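Local coordinates for protein collagen adhesin (Staphylococcus aureus, PDB 2F68) that probably anchors Staphylococcus aureus to host tissue by gripping collagen between two of its extracellular domains, at residues N48-V54 with A90-D96; E65-V71 with Q82-P87. One frame throughout, in Å; residues are numbered along the deposited sequence.

Interaction 1: residues N48-V54 with A90-D96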
ATOM      1  N   ASN A  48     -12.688 -26.304  16.762  1.00 27.74           N
ATOM      2  CA  ASN A  48     -13.547 -25.279  16.176  1.00 28.36           C
ATOM      3  C   ASN A  48     -13.562 -24.011  17.025  1.00 27.66           C
ATOM      4  O   ASN A  48     -13.830 -24.060  18.229  1.00 27.43           O
ATOM      5  CB  ASN A  48     -14.972 -25.823  15.990  1.00 29.01           C
ATOM      6  CG  ASN A  48     -15.963 -24.757  15.534  1.00 30.09           C
ATOM      7  OD1 ASN A  48     -15.650 -23.909  14.697  1.00 32.61           O
ATOM      8  ND2 ASN A  48     -17.171 -24.809  16.081  1.00 33.00           N
ATOM      9  N   GLY A  49     -13.267 -22.880  16.390  1.00 28.18           N
ATOM     10  CA  GLY A  49     -13.249 -21.587  17.069  1.00 27.37           C
ATOM     11  C   GLY A  49     -11.880 -21.165  17.567  1.00 27.88           C
ATOM     12  O   GLY A  49     -11.727 -20.071  18.116  1.00 28.04           O
ATOM     13  N   ASP A  50     -10.888 -22.032  17.378  1.00 25.70           N
ATOM     14  CA  ASP A  50      -9.511 -21.750  17.782  1.00 24.51           C
ATOM     15  C   ASP A  50      -8.888 -20.673  16.901  1.00 23.29           C
ATOM     16  O   ASP A  50      -9.079 -20.673  15.681  1.00 23.28           O
ATOM     17  CB  ASP A  50      -8.665 -23.025  17.736  1.00 24.37           C
ATOM     18  CG  ASP A  50      -9.080 -24.052  18.781  1.00 26.70           C
ATOM     19  OD1 ASP A  50     -10.160 -23.900  19.393  1.00 23.81           O
ATOM     20  OD2 ASP A  50      -8.320 -25.021  18.987  1.00 25.85           O
ATOM     21  N   MET A  51      -8.148 -19.757  17.521  1.00 23.78           N
ATOM     22  CA  MET A  51      -7.508 -18.664  16.789  1.00 25.60           C
ATOM     23  C   MET A  51      -6.028 -18.468  17.118  1.00 23.56           C
ATOM     24  O   MET A  51      -5.612 -18.586  18.273  1.00 22.10           O
ATOM     25  CB  MET A  51      -8.279 -17.345  16.954  1.00 25.34           C
ATOM     26  CG  MET A  51      -8.586 -16.937  18.393  1.00 29.08           C
ATOM     27  SD  MET A  51      -8.888 -15.165  18.587  1.00 34.69           S
ATOM     28  CE  MET A  51     -10.262 -14.889  17.467  1.00 37.09           C
ATOM     29  N   ILE A  52      -5.250 -18.171  16.079  1.00 22.49           N
ATOM     30  CA  ILE A  52      -3.828 -17.864  16.209  1.00 20.37           C
ATOM     31  C   ILE A  52      -3.604 -16.389  15.872  1.00 20.97           C
ATOM     32  O   ILE A  52      -3.965 -15.932  14.784  1.00 20.55           O
ATOM     33  CB  ILE A  52      -2.963 -18.764  15.290  1.00 19.46           C
ATOM     34  CG1 ILE A  52      -3.076 -20.234  15.714  1.00 21.68           C
ATOM     35  CG2 ILE A  52      -1.507 -18.306  15.303  1.00 20.69           C
ATOM     36  CD1 ILE A  52      -2.648 -21.233  14.649  1.00 20.57           C
ATOM     37  N   LYS A  53      -3.008 -15.654  16.807  1.00 21.14           N
ATOM     38  CA  LYS A  53      -2.785 -14.218  16.642  1.00 22.12           C
ATOM     39  C   LYS A  53      -1.327 -13.866  16.362  1.00 21.55           C
ATOM     40  O   LYS A  53      -0.412 -14.411  16.985  1.00 20.64           O
ATOM     41  CB  LYS A  53      -3.279 -13.450  17.872  1.00 22.20           C
ATOM     42  CG  LYS A  53      -4.791 -13.307  17.960  1.00 27.20           C
ATOM     43  CD  LYS A  53      -5.191 -12.452  19.152  1.00 33.49           C
ATOM     44  CE  LYS A  53      -6.689 -12.204  19.177  1.00 38.26           C
ATOM     45  NZ  LYS A  53      -7.095 -11.375  20.344  1.00 42.90           N
ATOM     46  N   VAL A  54      -1.127 -12.951  15.415  1.00 20.47           N
ATOM     47  CA  VAL A  54       0.194 -12.406  15.107  1.00 20.21           C
ATOM     48  C   VAL A  54       0.189 -10.911  15.433  1.00 20.65           C
ATOM     49  O   VAL A  54      -0.515 -10.127  14.790  1.00 20.01           O
ATOM     50  CB  VAL A  54       0.592 -12.643  13.624  1.00 19.35           C
ATOM     51  CG1 VAL A  54       1.981 -12.085  13.340  1.00 18.73           C
ATOM     52  CG2 VAL A  54       0.541 -14.128  13.277  1.00 20.06           C
ATOM     53  N   ALA A  90      -2.967  -9.848  12.782  1.00 20.34           N
ATOM     54  CA  ALA A  90      -3.302 -10.960  11.896  1.00 21.05           C
ATOM     55  C   ALA A  90      -3.883 -12.118  12.702  1.00 21.06           C
ATOM     56  O   ALA A  90      -3.309 -12.528  13.715  1.00 21.69           O
ATOM     57  CB  ALA A  90      -2.077 -11.408  11.114  1.00 19.83           C
ATOM     58  N   THR A  91      -5.022 -12.639  12.250  1.00 21.61           N
ATOM     59  CA  THR A  91      -5.741 -13.680  12.984  1.00 23.08           C
ATOM     60  C   THR A  91      -6.058 -14.894  12.108  1.00 22.98           C
ATOM     61  O   THR A  91      -6.597 -14.756  11.007  1.00 23.41           O
ATOM     62  CB  THR A  91      -7.045 -13.128  13.618  1.00 24.16           C
ATOM     63  OG1 THR A  91      -6.781 -11.865  14.244  1.00 23.00           O
ATOM     64  CG2 THR A  91      -7.601 -14.095  14.659  1.00 26.93           C
ATOM     65  N   ILE A  92      -5.709 -16.076  12.612  1.00 22.55           N
ATOM     66  CA  ILE A  92      -6.014 -17.344  11.948  1.00 23.76           C
ATOM     67  C   ILE A  92      -7.142 -18.044  12.700  1.00 24.63           C
ATOM     68  O   ILE A  92      -6.942 -18.536  13.813  1.00 23.60           O
ATOM     69  CB  ILE A  92      -4.771 -18.283  11.891  1.00 24.75           C
ATOM     70  CG1 ILE A  92      -3.530 -17.543  11.354  1.00 27.96           C
ATOM     71  CG2 ILE A  92      -5.080 -19.562  11.094  1.00 23.64           C
ATOM     72  CD1 ILE A  92      -3.634 -17.047   9.905  1.00 36.44           C
ATOM     73  N   THR A  93      -8.324 -18.086  12.089  1.00 24.78           N
ATOM     74  CA  THR A  93      -9.503 -18.675  12.724  1.00 25.58           C
ATOM     75  C   THR A  93      -9.906 -19.985  12.048  1.00 26.44           C
ATOM     76  O   THR A  93     -10.057 -20.042  10.825  1.00 27.44           O
ATOM     77  CB  THR A  93     -10.698 -17.690  12.725  1.00 27.01           C
ATOM     78  OG1 THR A  93     -10.254 -16.393  13.144  1.00 29.10           O
ATOM     79  CG2 THR A  93     -11.800 -18.169  13.666  1.00 29.31           C
ATOM     80  N   PHE A  94     -10.074 -21.030  12.856  1.00 25.55           N
ATOM     81  CA  PHE A  94     -10.462 -22.352  12.367  1.00 26.07           C
ATOM     82  C   PHE A  94     -11.945 -22.618  12.608  1.00 27.12           C
ATOM     83  O   PHE A  94     -12.484 -22.264  13.661  1.00 27.38           O
ATOM     84  CB  PHE A  94      -9.626 -23.445  13.043  1.00 26.01           C
ATOM     85  CG  PHE A  94      -8.145 -23.315  12.814  1.00 23.25           C
ATOM     86  CD1 PHE A  94      -7.347 -22.613  13.714  1.00 21.23           C
ATOM     87  CD2 PHE A  94      -7.544 -23.901  11.704  1.00 22.53           C
ATOM     88  CE1 PHE A  94      -5.977 -22.491  13.510  1.00 19.57           C
ATOM     89  CE2 PHE A  94      -6.173 -23.784  11.491  1.00 21.72           C
ATOM     90  CZ  PHE A  94      -5.390 -23.077  12.396  1.00 22.34           C
ATOM     91  N   ASN A  95     -12.597 -23.244  11.630  1.00 28.48           N
ATOM     92  CA  ASN A  95     -14.007 -23.619  11.750  1.00 29.94           C
ATOM     93  C   ASN A  95     -14.197 -25.091  12.142  1.00 31.32           C
ATOM     94  O   ASN A  95     -13.248 -25.746  12.578  1.00 31.48           O
ATOM     95  CB  ASN A  95     -14.785 -23.263  10.472  1.00 29.55           C
ATOM     96  CG  ASN A  95     -14.136 -23.812   9.210  1.00 29.32           C
ATOM     97  OD1 ASN A  95     -13.884 -25.012   9.095  1.00 31.85           O
ATOM     98  ND2 ASN A  95     -13.878 -22.932   8.251  1.00 31.20           N
ATOM     99  N   ASP A  96     -15.420 -25.597  11.988  1.00 32.41           N
ATOM    100  CA  ASP A  96     -15.768 -26.963  12.400  1.00 33.20           C
ATOM    101  C   ASP A  96     -15.160 -28.059  11.517  1.00 32.99           C
ATOM    102  O   ASP A  96     -15.090 -29.221  11.925  1.00 33.37           O
ATOM    103  CB  ASP A  96     -17.292 -27.128  12.488  1.00 34.04           C
ATOM    104  CG  ASP A  96     -17.997 -26.827  11.174  1.00 37.84           C
ATOM    105  OD1 ASP A  96     -17.895 -27.643  10.231  1.00 43.34           O
ATOM    106  OD2 ASP A  96     -18.671 -25.779  11.089  1.00 46.36           O
TER

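Interaction 2: residues E65-V71 with Q82-P87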
ATOM      1  N   GLU A  65       2.435  -2.106   9.780  1.00 22.86           N
ATOM      2  CA  GLU A  65       1.089  -2.081   9.214  1.00 23.43           C
ATOM      3  C   GLU A  65       0.864  -3.259   8.270  1.00 23.18           C
ATOM      4  O   GLU A  65       1.490  -3.349   7.211  1.00 22.11           O
ATOM      5  CB  GLU A  65       0.834  -0.756   8.486  1.00 24.52           C
ATOM      6  CG  GLU A  65       0.908   0.480   9.373  1.00 26.95           C
ATOM      7  CD  GLU A  65       0.662   1.771   8.612  1.00 29.14           C
ATOM      8  OE1 GLU A  65      -0.445   1.939   8.055  1.00 29.87           O
ATOM      9  OE2 GLU A  65       1.573   2.625   8.580  1.00 35.43           O
ATOM     10  N   GLY A  66      -0.028  -4.162   8.669  1.00 21.67           N
ATOM     11  CA  GLY A  66      -0.362  -5.333   7.865  1.00 21.74           C
ATOM     12  C   GLY A  66      -1.323  -4.997   6.744  1.00 21.62           C
ATOM     13  O   GLY A  66      -2.405  -4.460   6.986  1.00 21.26           O
ATOM     14  N   TYR A  67      -0.926  -5.315   5.514  1.00 22.53           N
ATOM     15  CA  TYR A  67      -1.766  -5.075   4.342  1.00 23.29           C
ATOM     16  C   TYR A  67      -3.012  -5.958   4.376  1.00 24.37           C
ATOM     17  O   TYR A  67      -2.913  -7.181   4.507  1.00 24.35           O
ATOM     18  CB  TYR A  67      -0.975  -5.300   3.051  1.00 23.28           C
ATOM     19  CG  TYR A  67       0.102  -4.265   2.794  1.00 24.09           C
ATOM     20  CD1 TYR A  67       1.426  -4.504   3.157  1.00 23.97           C
ATOM     21  CD2 TYR A  67      -0.205  -3.048   2.184  1.00 23.59           C
ATOM     22  CE1 TYR A  67       2.420  -3.556   2.920  1.00 24.69           C
ATOM     23  CE2 TYR A  67       0.779  -2.095   1.943  1.00 23.59           C
ATOM     24  CZ  TYR A  67       2.088  -2.355   2.313  1.00 24.72           C
ATOM     25  OH  TYR A  67       3.063  -1.413   2.076  1.00 25.80           O
ATOM     26  N   SER A  68      -4.176  -5.321   4.263  1.00 25.54           N
ATOM     27  CA  SER A  68      -5.471  -5.989   4.422  1.00 26.09           C
ATOM     28  C   SER A  68      -5.713  -7.097   3.396  1.00 26.24           C
ATOM     29  O   SER A  68      -5.923  -6.825   2.212  1.00 25.84           O
ATOM     30  CB  SER A  68      -6.611  -4.966   4.385  1.00 25.54           C
ATOM     31  OG  SER A  68      -6.495  -4.032   5.444  1.00 30.84           O
ATOM     32  N   LYS A  69      -5.674  -8.342   3.864  1.00 25.87           N
ATOM     33  CA  LYS A  69      -5.900  -9.512   3.014  1.00 25.84           C
ATOM     34  C   LYS A  69      -6.687 -10.603   3.738  1.00 25.78           C
ATOM     35  O   LYS A  69      -6.575 -10.760   4.957  1.00 23.24           O
ATOM     36  CB  LYS A  69      -4.568 -10.081   2.505  1.00 25.54           C
ATOM     37  CG  LYS A  69      -3.962  -9.341   1.314  1.00 29.84           C
ATOM     38  CD  LYS A  69      -4.660  -9.698   0.006  1.00 32.99           C
ATOM     39  CE  LYS A  69      -4.050  -8.949  -1.168  1.00 31.81           C
ATOM     40  NZ  LYS A  69      -4.723  -9.288  -2.452  1.00 34.07           N
ATOM     41  N   THR A  70      -7.483 -11.349   2.975  1.00 25.32           N
ATOM     42  CA  THR A  70      -8.245 -12.479   3.501  1.00 26.87           C
ATOM     43  C   THR A  70      -7.971 -13.729   2.663  1.00 27.66           C
ATOM     44  O   THR A  70      -8.443 -13.846   1.528  1.00 26.14           O
ATOM     45  CB  THR A  70      -9.763 -12.175   3.549  1.00 27.63           C
ATOM     46  OG1 THR A  70      -9.983 -10.902   4.170  1.00 28.06           O
ATOM     47  CG2 THR A  70     -10.509 -13.250   4.332  1.00 27.46           C
ATOM     48  N   VAL A  71      -7.196 -14.653   3.229  1.00 27.45           N
ATOM     49  CA  VAL A  71      -6.788 -15.873   2.529  1.00 28.88           C
ATOM     50  C   VAL A  71      -7.358 -17.116   3.223  1.00 28.93           C
ATOM     51  O   VAL A  71      -7.109 -17.329   4.410  1.00 27.93           O
ATOM     52  CB  VAL A  71      -5.241 -15.985   2.417  1.00 29.06           C
ATOM     53  CG1 VAL A  71      -4.842 -17.176   1.551  1.00 29.82           C
ATOM     54  CG2 VAL A  71      -4.645 -14.703   1.849  1.00 33.11           C
ATOM     55  N   GLN A  82      -9.357 -19.621   8.045  1.00 28.08           N
ATOM     56  CA  GLN A  82      -9.278 -18.330   7.363  1.00 28.61           C
ATOM     57  C   GLN A  82      -8.174 -17.448   7.946  1.00 26.41           C
ATOM     58  O   GLN A  82      -8.030 -17.339   9.166  1.00 26.17           O
ATOM     59  CB  GLN A  82     -10.627 -17.605   7.430  1.00 29.36           C
ATOM     60  CG  GLN A  82     -10.794 -16.485   6.408  1.00 32.53           C
ATOM     61  CD  GLN A  82     -12.132 -15.776   6.522  1.00 32.32           C
ATOM     62  OE1 GLN A  82     -12.524 -15.326   7.600  1.00 36.16           O
ATOM     63  NE2 GLN A  82     -12.837 -15.666   5.403  1.00 38.70           N
ATOM     64  N   ALA A  83      -7.401 -16.825   7.058  1.00 25.07           N
ATOM     65  CA  ALA A  83      -6.339 -15.902   7.448  1.00 24.22           C
ATOM     66  C   ALA A  83      -6.762 -14.458   7.190  1.00 24.07           C
ATOM     67  O   ALA A  83      -6.843 -14.022   6.041  1.00 24.53           O
ATOM     68  CB  ALA A  83      -5.049 -16.225   6.702  1.00 23.43           C
ATOM     69  N   VAL A  84      -7.036 -13.726   8.268  1.00 23.09           N
ATOM     70  CA  VAL A  84      -7.452 -12.329   8.170  1.00 23.96           C
ATOM     71  C   VAL A  84      -6.331 -11.407   8.651  1.00 23.87           C
ATOM     72  O   VAL A  84      -5.973 -11.409   9.831  1.00 24.12           O
ATOM     73  CB  VAL A  84      -8.762 -12.055   8.959  1.00 24.04           C
ATOM     74  CG1 VAL A  84      -9.173 -10.591   8.840  1.00 23.16           C
ATOM     75  CG2 VAL A  84      -9.886 -12.960   8.466  1.00 26.38           C
ATOM     76  N   ILE A  85      -5.781 -10.630   7.720  1.00 23.22           N
ATOM     77  CA  ILE A  85      -4.702  -9.692   8.024  1.00 22.65           C
ATOM     78  C   ILE A  85      -5.242  -8.261   8.036  1.00 22.69           C
ATOM     79  O   ILE A  85      -5.885  -7.822   7.082  1.00 20.87           O
ATOM     80  CB  ILE A  85      -3.508  -9.819   7.028  1.00 21.82           C
ATOM     81  CG1 ILE A  85      -2.978 -11.257   6.971  1.00 22.18           C
ATOM     82  CG2 ILE A  85      -2.374  -8.873   7.408  1.00 22.92           C
ATOM     83  CD1 ILE A  85      -3.542 -12.094   5.833  1.00 24.35           C
ATOM     84  N   THR A  86      -4.986  -7.554   9.135  1.00 21.46           N
ATOM     85  CA  THR A  86      -5.394  -6.158   9.298  1.00 21.19           C
ATOM     86  C   THR A  86      -4.181  -5.294   9.671  1.00 21.65           C
ATOM     87  O   THR A  86      -3.177  -5.824  10.154  1.00 20.25           O
ATOM     88  CB  THR A  86      -6.504  -6.005  10.371  1.00 22.34           C
ATOM     89  OG1 THR A  86      -6.106  -6.660  11.582  1.00 22.44           O
ATOM     90  CG2 THR A  86      -7.822  -6.597   9.882  1.00 23.06           C
ATOM     91  N   PRO A  87      -4.262  -3.964   9.439  1.00 21.12           N
ATOM     92  CA  PRO A  87      -3.169  -3.031   9.757  1.00 21.60           C
ATOM     93  C   PRO A  87      -2.648  -3.085  11.199  1.00 21.17           C
ATOM     94  O   PRO A  87      -1.563  -2.568  11.475  1.00 21.75           O
ATOM     95  CB  PRO A  87      -3.792  -1.658   9.484  1.00 22.62           C
ATOM     96  CG  PRO A  87      -4.831  -1.921   8.469  1.00 20.34           C
ATOM     97  CD  PRO A  87      -5.403  -3.258   8.824  1.00 21.84           C
TER

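Interaction 1: residues N48-V54 with A90-D96
An antiparallel strand pair in the Ig-like beta domain joins strand 50-54 to strand 89-94, with Ile52 opposite Ile92 and Val54 opposite Ala90 as hydrogen-bonded pairs. Ile52 N donates to Ile92 O at 2.9 Å, and the return bond, Ile92 N to Ile52 O, is 2.8 Å. Beyond Met51 the pairing shifts by one residue. Gly49 N reaches Phe94 O, while Phe94 N returns to Asp50 O, so that two residues face one in the manner of a G1 beta bulge, and Gly49 has the positive phi (95°) of that motif. Ile52, Val54, Ala90 and Ile92 share the buried face, packed against Met37 of strand 31-40 and Phe110 of strand 104-116. With chi1 at -64°, CG1 of Ile52 lies beside the backbone N, and CD1 meets the Phe94 ring at its edge, in plane, 3.7 Å from CE1. The ring also meets that of Phe39 at a steep angle. On the opposite face Met51 takes the crowded position (chi1 52°), its chain bends at the sulfur, and Met51 CE lies 3.9 Å from Thr91 CG2. Asp50 OD2 accepts a hydrogen bond from Gln47 N and salt-bridges Arg10, whereas Asp50 O sits 3.3 Å from Phe94 CD1.

Interaction 2: residues E65-V71 with Q82-P87
With chi1 at -55°, Ile85 has CG1 beside its backbone N and CG2 beside its carbonyl carbon, an orientation that sends the branches to different carbonyls of 65-71. CG2 comes to 3.4 Å from Tyr67 O, and the unusual chi2 of 96° carries CD1 to within 3.4 Å of Lys69 O, where it also meets Lys69 CB. That same carbonyl accepts Ile85 N at 2.9 Å in a nearly straight bond (174° at the hydrogen). The reverse bond, from Lys69 N to Ile85 O, is longer at 3.3 Å. This is the beta hairpin of strands 62-75 and 78-86 in the Ig-like domain, and two more backbone bonds, between Val71 and Ala83, continue it toward the turn. Ile85 also packs on Phe110 of strand 104-116. On the other face, Thr70 CG2 lies across the amide of Gln82, 3.5 Å from its NE2. At the far end, where strand 62-75 is interrupted, Ser68 OG sits 3.6 Å from Pro87 CD but is hydrogen-bonded to Pro161 O, in the loop leading to strand 166-173. Gly66 O faces Pro87 N, which has no hydrogen to offer; instead Pro87 CA approaches Gly66 O at 3.2 Å in a CA-H...O contact.

After strands 17-27 and 31-40 the chain lays down strand 50-54, runs through strand 62-75, doubles back along strand 78-86 and adds strand 89-94 before going on to strand 104-116. Interaction 2 closes the short hairpin loop, with ten residues between its segments. Interaction 1 closes the wider one, and the hairpin is nested inside it without crossing. The two contacts, centres about 13 Å apart, share one sheet: strands 78-86 and 89-94 are neighbours, joined by probable hydrogen bonds from Thr91 N to Val84 O and from Gln82 N to Thr93 O. The order is therefore 50-54, 89-94, 78-86, 62-75, with Ile92 CD1 resting on Ala83 CB across the inner seam.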